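Side-chain contacts in ATP phosphoribosyltransferase regulatory subunit (Thermotoga maritima, PDB 1USY), which probably supports the first step of histidine biosynthesis as partner of ATP phosphoribosyltransferase and may mediate its feedback inhibition by histidine: residues Lys193-Pro198 with Val221-Thr226; Asp105-Leu110 with Leu205-Ser210. All blocks are in the same frame, centred on the assembly; numbering follows the deposited sequence.

Overall arrangement
Contact 1 joins the loop ahead of helix 199-215 to the strand that follows it; in contact 2 that same helix meets helix 103-120, and through Leu205 and Ser209 it also touches the side chains of contact 1. The centres of the two contacts lie 14 Å apart, yet Leu205 CD1 is 3.9 Å from Leu197 CD1 and 4.1 Å from Leu225 CD1, while Leu205 CD2 lies 3.9 Å from Ile223 CD1. Contact 1 is also tied to the histidine site, since Asp224 pairs with the pocket residue Lys157, although the side chain of Leu225 is about 13 Å from a bound histidine. Contact 2 belongs to the packing of the synthetase-like fold.

Contact 1: Lys193-Pro198 with Val221-Thr226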
loop_
_atom_site.group_PDB
_atom_site.type_symbol
_atom_site.label_atom_id
_atom_site.label_comp_id
_atom_site.label_asym_id
_atom_site.label_seq_id
_atom_site.Cartn_x
_atom_site.Cartn_y
_atom_site.Cartn_z
ATOM N N LYS B 193 -9.597 -54.305 8.357
ATOM C CA LYS B 193 -9.530 -55.257 9.481
ATOM C C LYS B 193 -8.100 -55.815 9.728
ATOM O O LYS B 193 -7.717 -56.081 10.866
ATOM C CB LYS B 193 -10.511 -56.399 9.265
ATOM C CG LYS B 193 -11.943 -56.018 9.467
ATOM C CD LYS B 193 -12.751 -57.244 9.898
ATOM C CE LYS B 193 -13.268 -57.124 11.350
ATOM N NZ LYS B 193 -14.644 -57.703 11.536
ATOM N N THR B 194 -7.341 -56.009 8.656
ATOM C CA THR B 194 -5.907 -56.295 8.718
ATOM C C THR B 194 -5.126 -55.220 9.510
ATOM O O THR B 194 -4.065 -55.501 10.078
ATOM C CB THR B 194 -5.329 -56.351 7.254
ATOM O OG1 THR B 194 -6.182 -57.147 6.421
ATOM C CG2 THR B 194 -3.953 -57.060 7.183
ATOM N N MET B 195 -5.639 -53.989 9.524
ATOM C CA MET B 195 -4.860 -52.847 10.007
ATOM C C MET B 195 -4.915 -52.722 11.531
ATOM O O MET B 195 -5.973 -52.894 12.134
ATOM C CB MET B 195 -5.321 -51.556 9.337
ATOM C CG MET B 195 -5.165 -51.530 7.809
ATOM S SD MET B 195 -5.199 -49.886 7.081
ATOM C CE MET B 195 -6.371 -50.109 5.794
ATOM N N ASP B 196 -3.748 -52.461 12.129
ATOM C CA ASP B 196 -3.593 -52.141 13.542
ATOM C C ASP B 196 -3.952 -50.676 13.694
ATOM O O ASP B 196 -3.174 -49.801 13.282
ATOM C CB ASP B 196 -2.138 -52.390 13.968
ATOM C CG ASP B 196 -1.770 -51.743 15.324
ATOM O OD1 ASP B 196 -0.563 -51.450 15.525
ATOM O OD2 ASP B 196 -2.593 -51.506 16.250
ATOM N N LEU B 197 -5.131 -50.410 14.269
ATOM C CA LEU B 197 -5.689 -49.060 14.313
ATOM C C LEU B 197 -6.548 -48.827 15.542
ATOM O O LEU B 197 -7.335 -49.691 15.910
ATOM C CB LEU B 197 -6.549 -48.813 13.071
ATOM C CG LEU B 197 -5.882 -48.451 11.739
ATOM C CD1 LEU B 197 -6.967 -48.214 10.712
ATOM C CD2 LEU B 197 -4.972 -47.234 11.831
ATOM N N PRO B 198 -6.400 -47.669 16.195
ATOM C CA PRO B 198 -7.281 -47.294 17.305
ATOM C C PRO B 198 -8.758 -47.485 16.940
ATOM O O PRO B 198 -9.185 -47.084 15.853
ATOM C CB PRO B 198 -6.954 -45.823 17.541
ATOM C CG PRO B 198 -5.622 -45.626 16.985
ATOM C CD PRO B 198 -5.367 -46.654 15.934
ATOM N N VAL B 221 -13.290 -46.241 -3.946
ATOM C CA VAL B 221 -13.013 -45.713 -2.610
ATOM C C VAL B 221 -11.754 -46.341 -2.052
ATOM O O VAL B 221 -11.686 -47.563 -1.922
ATOM C CB VAL B 221 -14.200 -45.875 -1.589
ATOM C CG1 VAL B 221 -15.374 -45.031 -2.015
ATOM C CG2 VAL B 221 -14.656 -47.302 -1.492
ATOM N N GLU B 222 -10.755 -45.516 -1.736
ATOM C CA GLU B 222 -9.515 -46.068 -1.202
ATOM C C GLU B 222 -9.067 -45.428 0.107
ATOM O O GLU B 222 -9.487 -44.343 0.483
ATOM C CB GLU B 222 -8.373 -46.114 -2.234
ATOM C CG GLU B 222 -8.676 -45.441 -3.537
ATOM C CD GLU B 222 -7.833 -45.913 -4.699
ATOM O OE1 GLU B 222 -8.378 -46.642 -5.551
ATOM O OE2 GLU B 222 -6.661 -45.491 -4.810
ATOM N N ILE B 223 -8.218 -46.132 0.805
ATOM C CA ILE B 223 -7.858 -45.749 2.133
ATOM C C ILE B 223 -6.390 -45.403 2.140
ATOM O O ILE B 223 -5.577 -46.178 1.658
ATOM C CB ILE B 223 -8.130 -46.932 3.066
ATOM C CG1 ILE B 223 -9.641 -47.278 3.104
ATOM C CG2 ILE B 223 -7.479 -46.675 4.419
ATOM C CD1 ILE B 223 -10.498 -46.499 4.131
ATOM N N ASP B 224 -6.053 -44.231 2.656
ATOM C CA ASP B 224 -4.646 -43.764 2.693
ATOM C C ASP B 224 -4.411 -42.892 3.922
ATOM O O ASP B 224 -4.948 -41.811 4.042
ATOM C CB ASP B 224 -4.301 -42.970 1.433
ATOM C CG ASP B 224 -2.838 -42.510 1.404
ATOM O OD1 ASP B 224 -2.248 -42.175 2.485
ATOM O OD2 ASP B 224 -2.210 -42.455 0.317
ATOM N N LEU B 225 -3.598 -43.403 4.825
ATOM C CA LEU B 225 -3.357 -42.799 6.128
ATOM C C LEU B 225 -2.053 -41.972 6.186
ATOM O O LEU B 225 -1.569 -41.635 7.287
ATOM C CB LEU B 225 -3.305 -43.902 7.160
ATOM C CG LEU B 225 -4.593 -44.591 7.638
ATOM C CD1 LEU B 225 -5.878 -44.204 6.885
ATOM C CD2 LEU B 225 -4.384 -46.093 7.583
ATOM N N THR B 226 -1.460 -41.764 4.998
ATOM C CA THR B 226 -0.350 -40.823 5.049
ATOM C C THR B 226 -0.949 -39.396 5.122
ATOM O O THR B 226 -2.058 -39.200 5.597
ATOM C CB THR B 226 0.543 -41.053 3.808
ATOM O OG1 THR B 226 -0.200 -40.892 2.613
ATOM C CG2 THR B 226 1.141 -42.469 3.769
#
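Met195 reaches across to Ile223 and Leu225 with the last two atoms of its side chain, and each meets a different partner. Its CE approaches Ile223 CG2 at 3.9 Å, whereas its SD stands 3.9 Å from Leu225 CD2. A bend at chi3 (-130°) directs CE toward Ile223 CG2 while SD stays at Leu225, and the Met195 chain runs slantwise over both aliphatic side chains, neither along them nor at a right angle. On Ile223 the touching branch is the short one: CG2 lies anti to the backbone N. Leu197 adds a looser approach, CD2 to Leu225 CD2 at 4.4 Å, by which one methyl of Leu225 serves two residues of the loop. All four side chains are buried, and Ile179 of helix 174-185 also packs on Leu225.

No hydrogen bond spans the two segments, and their nearest CA atoms, those of Leu197 and Leu225, are 10.6 Å apart; the association is therefore one of side chains. In the fold, Val221-Ile223 belongs to strand 220-223, outermost within this chain in the mixed sheet and parallel to strand 125-131, while Lys193-Pro198 is irregular and ends at Pro198, the N-cap position of helix 199-215.

Asp224, whose CB points away from Lys193-Pro198, makes an Asx turn: its OD1 receives the backbone N of Thr226 at 2.7 Å, nearly head-on to the C-O bond and with an N-H...O angle of 152°.

Salt bridges use the remaining carboxylate oxygen: Asp224 OD2 pairs with both Arg187 and the histidine-pocket residue Lys157. These two cations would probably offset the nearby like charge of Glu128.

Contact 2: Asp105-Leu110 with Leu205-Ser210; sequences DSLEVL and LLSASS
Leu107 against Ser207 and Ala208 forms a small, buried helix-helix contact, in which helix 103-120 meets helix 199-215 within the class-II synthetase-like fold. Within the two segments, the CA atoms of Leu107 and Ala208 are the nearest pair, 6.8 Å apart, and the buried surface between the segments totals 122 Å². The CB of Leu107 points at the opposing helix, and its two methyls divide the work. CD2 lies 3.8 Å from Ala208 CA and 4.2 Å from Ala208 CB, thus resting against backbone as much as side chain. CD1 goes instead to Ser207, with OG 4.0 Å away. With chi1 at 156°, the Ser207 hydroxyl is roughly anti to its backbone N, which sets it beside that methyl. Leu110, one turn further on, also points toward the second helix and packs on Leu212 there. Phe239 and Leu237 of strand 237-243 touch Leu110 and Ala208 respectively, so the sheet borders the interface.

Ser209, whose CB points away from helix 103-120, satisfies its hydroxyl internally. Its OG donates to Leu205 O at 2.9 Å from above the carbonyl plane, and the same oxygen also accepts Ser209 N. Between the two segments there is no hydrogen bond or ion pair, consistent with a contact held by van der Waals packing and the burial of apolar surface.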
loop_
_atom_site.group_PDB
_atom_site.type_symbol
_atom_site.label_atom_id
_atom_site.label_comp_id
_atom_site.label_asym_id
_atom_site.label_seq_id
_atom_site.Cartn_x
_atom_site.Cartn_y
_atom_site.Cartn_z
ATOM N N ASP B 105 -23.432 -36.738 10.015
ATOM C CA ASP B 105 -23.272 -35.377 9.488
ATOM C C ASP B 105 -22.134 -35.268 8.489
ATOM O O ASP B 105 -22.284 -34.592 7.468
ATOM C CB ASP B 105 -23.080 -34.381 10.614
ATOM C CG ASP B 105 -24.371 -34.046 11.283
ATOM O OD1 ASP B 105 -25.340 -33.744 10.562
ATOM O OD2 ASP B 105 -24.530 -34.077 12.512
ATOM N N SER B 106 -21.018 -35.949 8.778
ATOM C CA SER B 106 -19.868 -35.973 7.893
ATOM C C SER B 106 -20.232 -36.736 6.652
ATOM O O SER B 106 -19.877 -36.319 5.550
ATOM C CB SER B 106 -18.654 -36.636 8.540
ATOM O OG SER B 106 -18.336 -36.053 9.776
ATOM N N LEU B 107 -20.927 -37.859 6.825
ATOM C CA LEU B 107 -21.378 -38.648 5.666
ATOM C C LEU B 107 -22.277 -37.900 4.667
ATOM O O LEU B 107 -22.105 -38.051 3.467
ATOM C CB LEU B 107 -22.017 -39.958 6.103
ATOM C CG LEU B 107 -21.136 -40.794 7.052
ATOM C CD1 LEU B 107 -21.974 -41.813 7.856
ATOM C CD2 LEU B 107 -19.995 -41.472 6.297
ATOM N N GLU B 108 -23.195 -37.071 5.172
ATOM C CA GLU B 108 -24.046 -36.218 4.356
ATOM C C GLU B 108 -23.214 -35.244 3.516
ATOM O O GLU B 108 -23.467 -35.079 2.314
ATOM C CB GLU B 108 -25.055 -35.483 5.242
ATOM C CG GLU B 108 -25.786 -34.338 4.560
ATOM C CD GLU B 108 -27.179 -34.123 5.109
ATOM O OE1 GLU B 108 -28.071 -34.954 4.822
ATOM O OE2 GLU B 108 -27.394 -33.118 5.814
ATOM N N VAL B 109 -22.217 -34.612 4.132
ATOM C CA VAL B 109 -21.277 -33.780 3.366
ATOM C C VAL B 109 -20.618 -34.616 2.278
ATOM O O VAL B 109 -20.728 -34.298 1.104
ATOM C CB VAL B 109 -20.209 -33.107 4.248
ATOM C CG1 VAL B 109 -19.161 -32.367 3.360
ATOM C CG2 VAL B 109 -20.874 -32.167 5.274
ATOM N N LEU B 110 -19.987 -35.716 2.666
ATOM C CA LEU B 110 -19.294 -36.568 1.709
ATOM C C LEU B 110 -20.206 -36.911 0.568
ATOM O O LEU B 110 -19.790 -36.933 -0.586
ATOM C CB LEU B 110 -18.875 -37.878 2.362
ATOM C CG LEU B 110 -17.425 -38.042 2.803
ATOM C CD1 LEU B 110 -17.285 -39.463 3.158
ATOM C CD2 LEU B 110 -16.453 -37.641 1.729
ATOM N N LEU B 205 -13.442 -45.057 9.691
ATOM C CA LEU B 205 -13.028 -45.460 8.344
ATOM C C LEU B 205 -14.017 -46.501 7.723
ATOM O O LEU B 205 -14.433 -46.349 6.586
ATOM C CB LEU B 205 -11.589 -45.996 8.352
ATOM C CG LEU B 205 -10.532 -44.914 8.541
ATOM C CD1 LEU B 205 -9.202 -45.490 8.960
ATOM C CD2 LEU B 205 -10.366 -44.133 7.257
ATOM N N LEU B 206 -14.416 -47.505 8.509
ATOM C CA LEU B 206 -15.260 -48.593 8.047
ATOM C C LEU B 206 -16.640 -48.117 7.635
ATOM O O LEU B 206 -17.234 -48.627 6.691
ATOM C CB LEU B 206 -15.432 -49.647 9.151
ATOM C CG LEU B 206 -14.553 -50.899 9.310
ATOM C CD1 LEU B 206 -15.105 -51.790 10.460
ATOM C CD2 LEU B 206 -14.465 -51.719 8.036
ATOM N N SER B 207 -17.166 -47.147 8.360
ATOM C CA SER B 207 -18.527 -46.691 8.101
ATOM C C SER B 207 -18.523 -45.744 6.892
ATOM O O SER B 207 -19.463 -45.742 6.085
ATOM C CB SER B 207 -19.125 -46.046 9.357
ATOM O OG SER B 207 -20.172 -45.144 9.009
ATOM N N ALA B 208 -17.454 -44.959 6.761
ATOM C CA ALA B 208 -17.287 -44.078 5.601
ATOM C C ALA B 208 -17.116 -44.917 4.323
ATOM O O ALA B 208 -17.933 -44.833 3.408
ATOM C CB ALA B 208 -16.097 -43.085 5.818
ATOM N N SER B 209 -16.064 -45.731 4.271
ATOM C CA SER B 209 -15.840 -46.697 3.179
ATOM C C SER B 209 -17.134 -47.397 2.737
ATOM O O SER B 209 -17.466 -47.384 1.547
ATOM C CB SER B 209 -14.868 -47.775 3.641
ATOM O OG SER B 209 -13.603 -47.209 3.891
ATOM N N SER B 210 -17.840 -47.983 3.699
ATOM C CA SER B 210 -19.105 -48.686 3.446
ATOM C C SER B 210 -20.118 -47.766 2.806
ATOM O O SER B 210 -20.646 -48.035 1.722
ATOM C CB SER B 210 -19.715 -49.188 4.751
ATOM O OG SER B 210 -19.306 -50.517 5.000
#